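7beta-hydroxysteroid dehydrogenase (Collinsella aerofaciens, PDB 5FYD) catalyses the NADPH-dependent reduction of the 7-oxo group of 7-oxolithocholate to give ursodeoxycholate, as a homodimeric short-chain dehydrogenase/reductase. Local coordinates at residues A[22-27]-A[137-142]; A[86-91]-A[121-126]. One frame throughout, in Å; residues are numbered along the deposited sequence.

Overall arrangement
Strand 10-14 begins the parallel Rossmann sheet, and helix 19-30 follows it. This helix contributes 22-27 to interaction 1, which closes only when the chain reaches 137-142 on strand 136-143. This long loop spans 109 residues. Interaction 2 is nested inside it: strand 85-90 supplies 86-91, and helix 105-132 folds back to supply 121-126, closing a shorter loop of 29 residues. The chain then passes from that helix straight into strand 136-143. Strands 85-90 and 136-143 are neighbours in the sheet, and Ser-89 OG lies 2.8 Å from Ile-139 O, a probable hydrogen bond between the two contacts. Together they tie one helix on each face of the sheet to its middle.

Interaction 1: residues A[22-27]-A[137-142]; sequences KAFCEK and AVINVS
The Phe-24 ring meets two methyl groups of the opposing strand, Ile-139 CG2 and Val-141 CG2, both at a slant to its plane. This is helix-on-sheet packing in the Rossmann fold. Helix 19-30, whose first turn holds the NADP(+)-binding residues Gly-19, Val-20 and Gly-21, packs against strand 136-143, next to the middle strand 85-90. The ring points its far end at the strand. Phe-24 CZ touches Ile-139 CG2 at 3.8 Å, and Phe-24 CE1 is a little further from the same methyl. Phe-24 CE2 reaches Val-141 CG2, also at 3.8 Å. The ring therefore bridges two residues that are two apart on the strand and share its helix-facing side.

The branch used differs. In Ile-139 the touching CG2 is anti to the backbone N. In Val-141 the touching CG2 stands beside the backbone N, with CG1 taking the anti place (chi1 179°). Asn-140, between them, points to the other side. Its OD1 accepts from Tyr-90 N, and its ND2 bonds to Thr-167 OG1.

All three touching residues are buried and the contact is wholly apolar. It lies near functional groups. The Phe-24 side chain is about 4 Å from that of Val-20. Lys-160, which probably lowers the pKa of the active-site tyrosine, hydrogen-bonds through its NZ to Val-141 O.

Interaction 2: residues A[86-91]-A[121-126]; sequences GFMSYV and KCFHHY
Met-88 reaches from its strand to three residues of the helix, Cys-122, Phe-123 and Tyr-126. The sulfur-aromatic part is a Met-aromatic contact. Met-88 SD sits 4.9 Å from the centroid of the Tyr-126 ring, 61° off its normal, an oblique approach. The closest ring atom, Tyr-126 CD2, is 3.8 Å from Met-88 SD.

The apolar contacts divide between sulfur and methyl. Met-88 SD rests against Cys-122 CB at 4.1 Å. The chain leaves with CG anti to the backbone N and bends at chi3 (85°), which turns the methyl to Phe-123. There Met-88 CE lies 3.9 Å from Phe-123 CA and 4.1 Å from Phe-123 CD1.

Strand 85-90 and helix 105-132 are the first two elements of a beta-alpha-beta crossover that ends in strand 136-143. The two short segments run nearly antiparallel (167°), with their axes 9.5 Å apart. With an alanine at Met-88, the sulfur and methyl would be gone, and the sides of Cys-122, Phe-123 and Tyr-126 that they cover would probably be left facing a gap.

Met-88 SD also lies 3.6 Å from Cys-122 O, the carbonyl that accepts the helix bond from Tyr-126 N, a contact and not a bond. Tyr-126 OH hydrogen-bonds to Thr-80 OG1. Within the helix, His-125 CD2 packs over the centre of the Tyr-126 ring, 3.6 Å above its plane, on the face turned away from Met-88 SD.

Interaction 1: residues A[22-27]-A[137-142]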
# COMPACT_ATOMS: atom_id res chain seq x y z
N LYS A 22 -13.12 10.09 2.91
CA LYS A 22 -12.93 11.39 3.49
C LYS A 22 -13.41 12.50 2.56
O LYS A 22 -14.04 13.46 2.98
CB LYS A 22 -11.47 11.57 3.85
CG LYS A 22 -11.18 12.91 4.45
CD LYS A 22 -9.79 12.99 5.02
CE LYS A 22 -9.47 14.44 5.29
NZ LYS A 22 -8.13 14.61 5.88
N ALA A 23 -13.12 12.36 1.28
CA ALA A 23 -13.54 13.38 0.33
C ALA A 23 -15.06 13.42 0.17
O ALA A 23 -15.63 14.50 -0.03
CB ALA A 23 -12.85 13.17 -1.00
N PHE A 24 -15.73 12.27 0.28
CA PHE A 24 -17.21 12.27 0.31
C PHE A 24 -17.74 13.05 1.53
O PHE A 24 -18.69 13.82 1.42
CB PHE A 24 -17.80 10.85 0.29
CG PHE A 24 -18.05 10.31 -1.10
CD1 PHE A 24 -19.09 10.83 -1.87
CD2 PHE A 24 -17.24 9.32 -1.65
CE1 PHE A 24 -19.31 10.37 -3.15
CE2 PHE A 24 -17.46 8.85 -2.93
CZ PHE A 24 -18.50 9.37 -3.67
N CYS A 25 -17.13 12.83 2.69
CA CYS A 25 -17.57 13.52 3.92
C CYS A 25 -17.44 15.03 3.74
O CYS A 25 -18.38 15.78 4.04
CB CYS A 25 -16.73 13.10 5.13
SG CYS A 25 -16.97 11.38 5.66
N GLU A 26 -16.30 15.45 3.22
CA GLU A 26 -16.05 16.89 3.04
C GLU A 26 -17.00 17.48 2.02
O GLU A 26 -17.53 18.57 2.23
CB GLU A 26 -14.59 17.15 2.64
CG GLU A 26 -13.60 16.72 3.70
CD GLU A 26 -12.16 16.64 3.20
OE1 GLU A 26 -11.92 16.48 1.99
OE2 GLU A 26 -11.25 16.71 4.04
N LYS A 27 -17.25 16.77 0.92
CA LYS A 27 -18.13 17.27 -0.14
C LYS A 27 -19.59 17.44 0.35
O LYS A 27 -20.19 18.50 0.13
CB LYS A 27 -18.09 16.37 -1.38
CG LYS A 27 -18.93 16.83 -2.55
CD LYS A 27 -18.46 18.14 -3.17
CE LYS A 27 -19.13 18.37 -4.52
NZ LYS A 27 -18.36 19.31 -5.38
N ALA A 137 -30.25 10.30 -2.46
CA ALA A 137 -29.21 10.03 -3.44
C ALA A 137 -28.26 8.97 -2.96
O ALA A 137 -27.96 8.89 -1.76
CB ALA A 137 -28.47 11.30 -3.75
N VAL A 138 -27.78 8.15 -3.89
CA VAL A 138 -26.77 7.16 -3.60
C VAL A 138 -25.68 7.29 -4.65
O VAL A 138 -25.98 7.32 -5.85
CB VAL A 138 -27.32 5.73 -3.66
CG1 VAL A 138 -26.19 4.70 -3.39
CG2 VAL A 138 -28.46 5.55 -2.68
N ILE A 139 -24.43 7.35 -4.21
CA ILE A 139 -23.28 7.19 -5.13
C ILE A 139 -22.44 6.08 -4.57
O ILE A 139 -21.86 6.24 -3.51
CB ILE A 139 -22.42 8.48 -5.25
CG1 ILE A 139 -23.26 9.63 -5.82
CG2 ILE A 139 -21.18 8.21 -6.11
CD1 ILE A 139 -22.55 10.97 -5.78
N ASN A 140 -22.38 4.96 -5.27
CA ASN A 140 -21.54 3.87 -4.84
C ASN A 140 -20.26 3.85 -5.66
O ASN A 140 -20.24 4.28 -6.81
CB ASN A 140 -22.26 2.53 -4.94
CG ASN A 140 -23.41 2.43 -4.00
OD1 ASN A 140 -23.36 2.93 -2.87
ND2 ASN A 140 -24.48 1.78 -4.44
N VAL A 141 -19.20 3.36 -5.05
CA VAL A 141 -17.87 3.37 -5.65
C VAL A 141 -17.49 1.98 -6.14
O VAL A 141 -17.49 1.01 -5.38
CB VAL A 141 -16.86 3.90 -4.63
CG1 VAL A 141 -15.45 3.91 -5.21
CG2 VAL A 141 -17.28 5.29 -4.19
N SER A 142 -17.19 1.89 -7.43
CA SER A 142 -16.59 0.69 -8.00
C SER A 142 -15.14 0.94 -8.43
O SER A 142 -14.54 1.99 -8.15
CB SER A 142 -17.46 0.17 -9.15
OG SER A 142 -17.06 -1.13 -9.54

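Interaction 2: residues A[86-91]-A[121-126]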
# COMPACT_ATOMS: atom_id res chain seq x y z
N GLY A 86 -30.65 11.78 3.52
CA GLY A 86 -30.63 12.27 2.12
C GLY A 86 -29.63 11.60 1.19
O GLY A 86 -29.80 11.65 -0.04
N PHE A 87 -28.59 10.97 1.74
CA PHE A 87 -27.48 10.50 0.92
C PHE A 87 -26.84 9.28 1.52
O PHE A 87 -26.72 9.17 2.73
CB PHE A 87 -26.41 11.60 0.79
CG PHE A 87 -25.26 11.21 -0.07
CD1 PHE A 87 -25.36 11.27 -1.45
CD2 PHE A 87 -24.06 10.81 0.49
CE1 PHE A 87 -24.29 10.91 -2.26
CE2 PHE A 87 -22.98 10.47 -0.31
CZ PHE A 87 -23.09 10.52 -1.69
N MET A 88 -26.43 8.36 0.65
CA MET A 88 -25.58 7.24 1.06
C MET A 88 -24.49 7.04 0.02
O MET A 88 -24.74 7.15 -1.17
CB MET A 88 -26.39 5.94 1.21
CG MET A 88 -25.61 4.76 1.80
SD MET A 88 -26.36 3.14 1.42
CE MET A 88 -25.65 2.80 -0.17
N SER A 89 -23.27 6.74 0.49
CA SER A 89 -22.20 6.26 -0.39
C SER A 89 -21.55 5.04 0.24
O SER A 89 -21.09 5.13 1.38
CB SER A 89 -21.13 7.31 -0.65
OG SER A 89 -20.09 6.79 -1.45
N TYR A 90 -21.47 3.94 -0.52
CA TYR A 90 -20.69 2.79 -0.11
C TYR A 90 -19.30 2.88 -0.74
O TYR A 90 -19.16 2.77 -1.96
CB TYR A 90 -21.37 1.48 -0.47
CG TYR A 90 -20.85 0.35 0.36
CD1 TYR A 90 -21.37 0.13 1.63
CD2 TYR A 90 -19.83 -0.48 -0.07
CE1 TYR A 90 -20.92 -0.88 2.44
CE2 TYR A 90 -19.36 -1.50 0.73
CZ TYR A 90 -19.91 -1.70 2.01
OH TYR A 90 -19.48 -2.72 2.86
N VAL A 91 -18.30 3.12 0.12
CA VAL A 91 -16.92 3.34 -0.29
C VAL A 91 -15.99 2.21 0.14
O VAL A 91 -14.97 2.00 -0.50
CB VAL A 91 -16.36 4.65 0.34
CG1 VAL A 91 -14.97 4.96 -0.21
CG2 VAL A 91 -17.31 5.80 0.11
N LYS A 121 -26.88 -4.98 2.03
CA LYS A 121 -27.73 -4.68 3.18
C LYS A 121 -27.94 -3.18 3.29
O LYS A 121 -29.07 -2.71 3.44
CB LYS A 121 -27.13 -5.22 4.49
CG LYS A 121 -27.27 -6.73 4.65
CD LYS A 121 -26.71 -7.17 5.99
CE LYS A 121 -27.13 -8.60 6.32
NZ LYS A 121 -26.72 -8.91 7.72
N CYS A 122 -26.83 -2.43 3.20
CA CYS A 122 -26.90 -0.99 3.30
C CYS A 122 -27.67 -0.41 2.14
O CYS A 122 -28.55 0.42 2.33
CB CYS A 122 -25.51 -0.37 3.41
SG CYS A 122 -24.71 -0.71 4.99
N PHE A 123 -27.34 -0.84 0.92
CA PHE A 123 -27.99 -0.29 -0.28
C PHE A 123 -29.50 -0.54 -0.22
O PHE A 123 -30.29 0.36 -0.47
CB PHE A 123 -27.43 -0.96 -1.52
CG PHE A 123 -27.64 -0.25 -2.84
CD1 PHE A 123 -28.10 1.05 -2.97
CD2 PHE A 123 -27.26 -0.93 -4.00
CE1 PHE A 123 -28.25 1.63 -4.22
CE2 PHE A 123 -27.38 -0.36 -5.24
CZ PHE A 123 -27.87 0.93 -5.35
N HIS A 124 -29.88 -1.75 0.19
CA HIS A 124 -31.29 -2.12 0.30
C HIS A 124 -32.02 -1.29 1.34
O HIS A 124 -33.08 -0.74 1.09
CB HIS A 124 -31.41 -3.60 0.65
CG HIS A 124 -32.81 -4.06 0.84
ND1 HIS A 124 -33.34 -4.36 2.08
CD2 HIS A 124 -33.80 -4.30 -0.06
CE1 HIS A 124 -34.58 -4.78 1.93
NE2 HIS A 124 -34.89 -4.75 0.65
N HIS A 125 -31.42 -1.18 2.52
CA HIS A 125 -32.05 -0.51 3.65
C HIS A 125 -32.29 0.97 3.32
O HIS A 125 -33.43 1.47 3.45
CB HIS A 125 -31.17 -0.70 4.85
CG HIS A 125 -31.68 -0.06 6.09
ND1 HIS A 125 -32.39 -0.74 7.05
CD2 HIS A 125 -31.53 1.20 6.55
CE1 HIS A 125 -32.70 0.09 8.03
NE2 HIS A 125 -32.16 1.26 7.76
N TYR A 126 -31.26 1.66 2.83
CA TYR A 126 -31.40 3.08 2.52
C TYR A 126 -32.20 3.33 1.26
O TYR A 126 -32.91 4.34 1.19
CB TYR A 126 -30.05 3.81 2.60
CG TYR A 126 -29.56 3.76 4.02
CD1 TYR A 126 -30.09 4.60 4.99
CD2 TYR A 126 -28.62 2.83 4.42
CE1 TYR A 126 -29.70 4.51 6.32
CE2 TYR A 126 -28.22 2.73 5.73
CZ TYR A 126 -28.76 3.57 6.69
OH TYR A 126 -28.36 3.48 8.02